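Long-range contacts in cellulose binding protein (Clavibacter michiganensis subsp. michiganensis, PDB 4L48), which binds cello-oligosaccharides as the expansin part of a longer protein that probably hydrolyses beta-1,4-glucosidic linkages in cellulose: residues V110-K115 with P182-A187; V137-G142 with G165-K170. The protein carries 1 engineered substitution. All blocks are in the same frame, centred on the assembly; numbering follows the deposited sequence.

Contact 1 (V110-K115 with P182-A187). With BGC (beta-D-glucopyranose), chain C; BGC (beta-D-glucopyranose), chain B.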
loop_
_atom_site.group_PDB
_atom_site.type_symbol
_atom_site.label_atom_id
_atom_site.label_comp_id
_atom_site.label_asym_id
_atom_site.label_seq_id
_atom_site.Cartn_x
_atom_site.Cartn_y
_atom_site.Cartn_z
ATOM N N VAL A 110 11.264 5.387 2.656
ATOM C CA VAL A 110 10.856 4.219 1.883
ATOM C C VAL A 110 11.479 2.943 2.446
ATOM O O VAL A 110 12.652 2.928 2.815
ATOM C CB VAL A 110 11.248 4.372 0.399
ATOM C CG1 VAL A 110 10.797 3.162 -0.408
ATOM C CG2 VAL A 110 10.655 5.648 -0.176
ATOM N N ALA A 111 10.684 1.880 2.523
ATOM C CA ALA A 111 11.178 0.586 2.977
ATOM C C ALA A 111 10.799 -0.512 1.990
ATOM O O ALA A 111 9.728 -0.472 1.385
ATOM C CB ALA A 111 10.639 0.267 4.363
ATOM N N ILE A 112 11.687 -1.488 1.826
ATOM C CA ILE A 112 11.446 -2.595 0.909
ATOM C C ILE A 112 11.398 -3.928 1.646
ATOM O O ILE A 112 12.272 -4.233 2.458
ATOM C CB ILE A 112 12.529 -2.665 -0.188
ATOM C CG1 ILE A 112 12.535 -1.376 -1.010
ATOM C CG2 ILE A 112 12.302 -3.866 -1.095
ATOM C CD1 ILE A 112 11.240 -1.117 -1.748
ATOM N N ARG A 113 10.368 -4.718 1.360
ATOM C CA ARG A 113 10.240 -6.045 1.943
ATOM C C ARG A 113 10.264 -7.117 0.860
ATOM O O ARG A 113 9.396 -7.153 -0.014
ATOM C CB ARG A 113 8.958 -6.153 2.770
ATOM C CG ARG A 113 8.780 -7.493 3.469
ATOM C CD ARG A 113 7.752 -7.401 4.588
ATOM N NE ARG A 113 6.395 -7.207 4.086
ATOM C CZ ARG A 113 5.387 -8.040 4.324
ATOM N NH1 ARG A 113 5.581 -9.125 5.060
ATOM N NH2 ARG A 113 4.183 -7.789 3.827
ATOM N N VAL A 114 11.271 -7.982 0.918
ATOM C CA VAL A 114 11.360 -9.114 0.006
ATOM C C VAL A 114 10.461 -10.234 0.517
ATOM O O VAL A 114 10.515 -10.595 1.693
ATOM C CB VAL A 114 12.807 -9.622 -0.117
ATOM C CG1 VAL A 114 12.872 -10.820 -1.043
ATOM C CG2 VAL A 114 13.714 -8.510 -0.621
ATOM N N LYS A 115 9.629 -10.777 -0.366
ATOM C CA LYS A 115 8.632 -11.759 0.038
ATOM C C LYS A 115 9.248 -13.101 0.418
ATOM O O LYS A 115 10.329 -13.453 -0.051
ATOM C CB LYS A 115 7.602 -11.964 -1.074
ATOM C CG LYS A 115 6.272 -12.480 -0.567
ATOM C CD LYS A 115 5.310 -12.769 -1.697
ATOM C CE LYS A 115 3.963 -13.178 -1.141
ATOM N NZ LYS A 115 4.094 -14.291 -0.161
ATOM N N PRO A 182 20.005 0.964 -3.785
ATOM C CA PRO A 182 21.115 0.023 -3.945
ATOM C C PRO A 182 21.375 -0.775 -2.672
ATOM O O PRO A 182 20.974 -0.357 -1.585
ATOM C CB PRO A 182 22.299 0.948 -4.220
ATOM C CG PRO A 182 21.985 2.167 -3.420
ATOM C CD PRO A 182 20.480 2.318 -3.448
ATOM N N GLY A 183 22.036 -1.918 -2.814
ATOM C CA GLY A 183 22.437 -2.714 -1.669
ATOM C C GLY A 183 21.311 -3.479 -0.999
ATOM O O GLY A 183 21.470 -3.965 0.120
ATOM N N LEU A 184 20.172 -3.588 -1.676
ATOM C CA LEU A 184 19.057 -4.366 -1.149
ATOM C C LEU A 184 19.404 -5.851 -1.140
ATOM O O LEU A 184 19.871 -6.397 -2.138
ATOM C CB LEU A 184 17.781 -4.110 -1.954
ATOM C CG LEU A 184 17.133 -2.739 -1.749
ATOM C CD1 LEU A 184 15.905 -2.583 -2.627
ATOM C CD2 LEU A 184 16.774 -2.533 -0.285
ATOM N N ARG A 185 19.174 -6.497 -0.003
ATOM C CA ARG A 185 19.570 -7.887 0.183
ATOM C C ARG A 185 18.434 -8.860 -0.112
ATOM O O ARG A 185 17.263 -8.548 0.105
ATOM C CB ARG A 185 20.070 -8.098 1.613
ATOM C CG ARG A 185 21.270 -7.244 1.984
ATOM C CD ARG A 185 21.520 -7.251 3.484
ATOM N NE ARG A 185 20.569 -6.411 4.208
ATOM C CZ ARG A 185 19.475 -6.863 4.814
ATOM N NH1 ARG A 185 18.672 -6.021 5.449
ATOM N NH2 ARG A 185 19.188 -8.158 4.792
ATOM N N MET A 186 18.791 -10.040 -0.610
ATOM C CA MET A 186 17.824 -11.111 -0.806
ATOM C C MET A 186 17.498 -11.729 0.550
ATOM O O MET A 186 17.989 -12.806 0.894
ATOM C CB MET A 186 18.377 -12.168 -1.769
ATOM C CG MET A 186 17.414 -13.306 -2.097
ATOM S SD MET A 186 15.872 -12.758 -2.853
ATOM C CE MET A 186 16.481 -11.996 -4.355
ATOM N N ALA A 187 16.681 -11.025 1.325
ATOM C CA ALA A 187 16.316 -11.467 2.665
ATOM C C ALA A 187 14.800 -11.518 2.819
ATOM O O ALA A 187 14.182 -10.538 3.237
ATOM C CB ALA A 187 16.924 -10.546 3.710
HETATM C C2 BGC C . 0.774 -14.860 -0.711
HETATM C C3 BGC C . -0.663 -14.899 -0.210
HETATM C C4 BGC C . -1.624 -14.405 -1.285
HETATM C C5 BGC C . -1.356 -15.117 -2.610
HETATM C C6 BGC C . -2.207 -14.546 -3.737
HETATM C C1 BGC C . 0.906 -15.597 -2.037
HETATM O O2 BGC C . 1.637 -15.468 0.256
HETATM O O3 BGC C . -0.782 -14.080 0.959
HETATM O O4 BGC C . -2.963 -14.673 -0.872
HETATM O O5 BGC C . 0.019 -14.997 -2.978
HETATM O O6 BGC C . -1.995 -15.314 -4.925
HETATM C C2 BGC B . 3.479 -17.451 -5.456
HETATM C C3 BGC B . 2.793 -16.312 -4.714
HETATM C C4 BGC B . 2.709 -16.614 -3.223
HETATM C C5 BGC B . 4.085 -16.994 -2.684
HETATM C C6 BGC B . 4.021 -17.386 -1.213
HETATM C C1 BGC B . 4.812 -17.797 -4.805
HETATM O O2 BGC B . 3.701 -17.076 -6.819
HETATM O O3 BGC B . 1.476 -16.131 -5.247
HETATM O O4 BGC B . 2.243 -15.465 -2.517
HETATM O O5 BGC B . 4.624 -18.089 -3.422
HETATM O O6 BGC B . 5.344 -17.690 -0.758
HETATM O O HOH W 1 13.748 -8.145 2.779
#
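Val114 and Ala187 bring the two backbones nearest, with CA atoms 6.1 Å apart; at Ile112 and Leu184 the CA atoms are 8.1 Å apart. Both segments belong to the immunoglobulin-like beta sandwich of the expansin C-terminal domain: strand 111-114 lies in one sheet, and 182-187 is where the chain leaves the other, turning a corner at Gly183. A G1 beta bulge sets Gly183 and Leu184 together opposite Leu167, and an inverse gamma turn follows, centred on Met186. Direct contact is by van der Waals packing, partly on backbone carbonyls. Leu184 sends CD1 against Ile112 CG1, 3.9 Å away, the two side chains crossing at about a right angle; Val127 and Val169 line the same interior. Val114 meets the turn with both methyls. CG1, anti to its own N (chi1 179°), is 4.0 Å from Met186 SD, while CG2 lies 3.6 Å from Arg185 O, a carbonyl already held by the amide of Gln192. A bend at chi2 (59°) of Met186 folds its sulfur back to CG1. One water accepts from Val114 N at 3.1 Å and lies doubtfully close to Ala187 O. Arg185 turns to Glu190 in a salt bridge. Lys115, whose CB points away from 182-187, belongs to the glycan pocket. Its chain is extended until a bend at chi4 (-53°), which places NZ 2.8 Å from O2 of the chain C glucose in a hydrogen bond, with CE 3.2 Å from O4 of the chain B glucose.

Contact 2 (V137-G142 with G165-K170)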
loop_
_atom_site.group_PDB
_atom_site.type_symbol
_atom_site.label_atom_id
_atom_site.label_comp_id
_atom_site.label_asym_id
_atom_site.label_seq_id
_atom_site.Cartn_x
_atom_site.Cartn_y
_atom_site.Cartn_z
ATOM N N VAL A 137 8.396 -0.662 -10.847
ATOM C CA VAL A 137 9.430 -1.209 -9.976
ATOM C C VAL A 137 10.356 -2.105 -10.794
ATOM O O VAL A 137 9.915 -3.086 -11.389
ATOM C CB VAL A 137 8.836 -2.021 -8.809
ATOM C CG1 VAL A 137 9.949 -2.663 -7.994
ATOM C CG2 VAL A 137 7.968 -1.135 -7.927
ATOM N N GLU A 138 11.639 -1.759 -10.823
ATOM C CA GLU A 138 12.597 -2.465 -11.667
ATOM C C GLU A 138 13.805 -2.963 -10.879
ATOM O O GLU A 138 14.239 -2.326 -9.920
ATOM C CB GLU A 138 13.071 -1.552 -12.799
ATOM C CG GLU A 138 11.950 -0.980 -13.648
ATOM C CD GLU A 138 12.397 0.213 -14.470
ATOM O OE1 GLU A 138 12.440 1.332 -13.917
ATOM O OE2 GLU A 138 12.705 0.032 -15.666
ATOM N N ILE A 139 14.341 -4.105 -11.296
ATOM C CA ILE A 139 15.571 -4.638 -10.722
ATOM C C ILE A 139 16.677 -4.586 -11.770
ATOM O O ILE A 139 16.493 -5.046 -12.897
ATOM C CB ILE A 139 15.391 -6.090 -10.243
ATOM C CG1 ILE A 139 14.302 -6.168 -9.171
ATOM C CG2 ILE A 139 16.705 -6.647 -9.712
ATOM C CD1 ILE A 139 14.056 -7.569 -8.652
ATOM N N GLN A 140 17.822 -4.022 -11.398
ATOM C CA GLN A 140 18.928 -3.863 -12.336
ATOM C C GLN A 140 19.488 -5.207 -12.790
ATOM O O GLN A 140 19.958 -6.004 -11.979
ATOM C CB GLN A 140 20.044 -3.015 -11.724
ATOM C CG GLN A 140 21.141 -2.645 -12.712
ATOM C CD GLN A 140 22.310 -1.941 -12.052
ATOM O OE1 GLN A 140 22.687 -2.261 -10.926
ATOM N NE2 GLN A 140 22.889 -0.974 -12.754
ATOM N N ALA A 141 19.425 -5.451 -14.095
ATOM C CA ALA A 141 19.993 -6.656 -14.684
ATOM C C ALA A 141 21.156 -6.273 -15.588
ATOM O O ALA A 141 20.965 -5.959 -16.764
ATOM C CB ALA A 141 18.935 -7.413 -15.467
ATOM N N GLY A 142 22.362 -6.296 -15.034
ATOM C CA GLY A 142 23.533 -5.832 -15.751
ATOM C C GLY A 142 23.546 -4.318 -15.805
ATOM O O GLY A 142 23.764 -3.657 -14.790
ATOM N N GLY A 165 23.857 -11.472 -5.738
ATOM C CA GLY A 165 24.456 -10.335 -5.067
ATOM C C GLY A 165 23.409 -9.343 -4.601
ATOM O O GLY A 165 22.215 -9.641 -4.628
ATOM N N PRO A 166 23.851 -8.153 -4.166
ATOM C CA PRO A 166 22.946 -7.100 -3.692
ATOM C C PRO A 166 22.023 -6.611 -4.803
ATOM O O PRO A 166 22.430 -6.570 -5.964
ATOM C CB PRO A 166 23.904 -5.977 -3.275
ATOM C CG PRO A 166 25.215 -6.653 -3.045
ATOM C CD PRO A 166 25.264 -7.760 -4.046
ATOM N N LEU A 167 20.796 -6.245 -4.450
ATOM C CA LEU A 167 19.833 -5.773 -5.437
ATOM C C LEU A 167 19.860 -4.256 -5.593
ATOM O O LEU A 167 19.960 -3.519 -4.610
ATOM C CB LEU A 167 18.416 -6.232 -5.076
ATOM C CG LEU A 167 18.120 -7.727 -5.206
ATOM C CD1 LEU A 167 16.666 -8.015 -4.863
ATOM C CD2 LEU A 167 18.450 -8.215 -6.607
ATOM N N THR A 168 19.779 -3.800 -6.837
ATOM C CA THR A 168 19.632 -2.381 -7.130
ATOM C C THR A 168 18.249 -2.148 -7.725
ATOM O O THR A 168 17.988 -2.504 -8.875
ATOM C CB THR A 168 20.706 -1.884 -8.114
ATOM O OG1 THR A 168 22.006 -2.074 -7.542
ATOM C CG2 THR A 168 20.505 -0.407 -8.421
ATOM N N VAL A 169 17.361 -1.555 -6.935
ATOM C CA VAL A 169 15.968 -1.404 -7.337
ATOM C C VAL A 169 15.582 0.051 -7.582
ATOM O O VAL A 169 15.820 0.920 -6.743
ATOM C CB VAL A 169 15.016 -2.017 -6.290
ATOM C CG1 VAL A 169 13.563 -1.774 -6.674
ATOM C CG2 VAL A 169 15.290 -3.505 -6.137
ATOM N N LYS A 170 14.986 0.307 -8.743
ATOM C CA LYS A 170 14.464 1.628 -9.060
ATOM C C LYS A 170 12.945 1.619 -8.960
ATOM O O LYS A 170 12.276 0.825 -9.621
ATOM C CB LYS A 170 14.886 2.057 -10.466
ATOM C CG LYS A 170 14.574 3.511 -10.782
ATOM C CD LYS A 170 14.517 3.759 -12.281
ATOM C CE LYS A 170 15.803 3.332 -12.969
ATOM N NZ LYS A 170 15.711 3.487 -14.447
HETATM O O HOH W 2 11.012 2.164 -11.621
HETATM O O HOH W 3 20.569 -5.902 -9.317
#
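Glu138 and Lys170 face each other across two antiparallel strands, their side chains running alongside each other in one direction. They form a hydrogen-bonded pair: Glu138 N gives a bond to Lys170 O (2.9 Å, 161° at the hydrogen), and Lys170 N returns one to Glu138 O (3.0 Å). The carboxylate lies along the lysine's aliphatic part, OE1 3.6 Å from CD, and a bend at chi3 (-56°) sets the direction of the lysine's CE and NZ. The charges themselves make a long salt bridge, 4.0 Å from OE1 to NZ, and the lysine also has a cation-pi partner in Trp145. Strands 134-141 and 167-173 are thus neighbours in one sheet of the immunoglobulin-like sandwich of the expansin C-terminal domain. The other face is apolar: Ile139 and Val169 are a non-hydrogen-bonded pair, and Ile139 CG2 reaches Leu167 CD2 at 3.9 Å, while Leu125 of strand 124-128 packs on Ile139 and Val169. Near the end of strand 134-141, Gln140 meets Thr168. Thr168 O receives Gln140 N at 2.9 Å, while Thr168 CB packs 3.8 Å from Gln140 CB. A water donates to Gln140 O at 2.7 Å and is weakly reached by Thr168 N.

Overall arrangement
Contact 2 is nested inside the chain loop closed by contact 1, and the two centres are 10 Å apart. They meet where strand 167-173 adjoins strand 178-184: Leu184 O and Leu167 N are a short 2.5 Å apart, a probable hydrogen bond, while Leu184 CD1 packs 3.7 Å from Val169 CG2 and Met186 CE 4.0 Å from Leu167 CD1. Leu184 therefore serves both, touching Ile112 in contact 1 and Val169 in contact 2. Lys115 ties contact 1 directly to the glycan pocket, which also includes Trp121, Trp122 and Tyr153. Contact 2 stands farther back, the side chain of Ile139 being about 13 Å from a bound glucose.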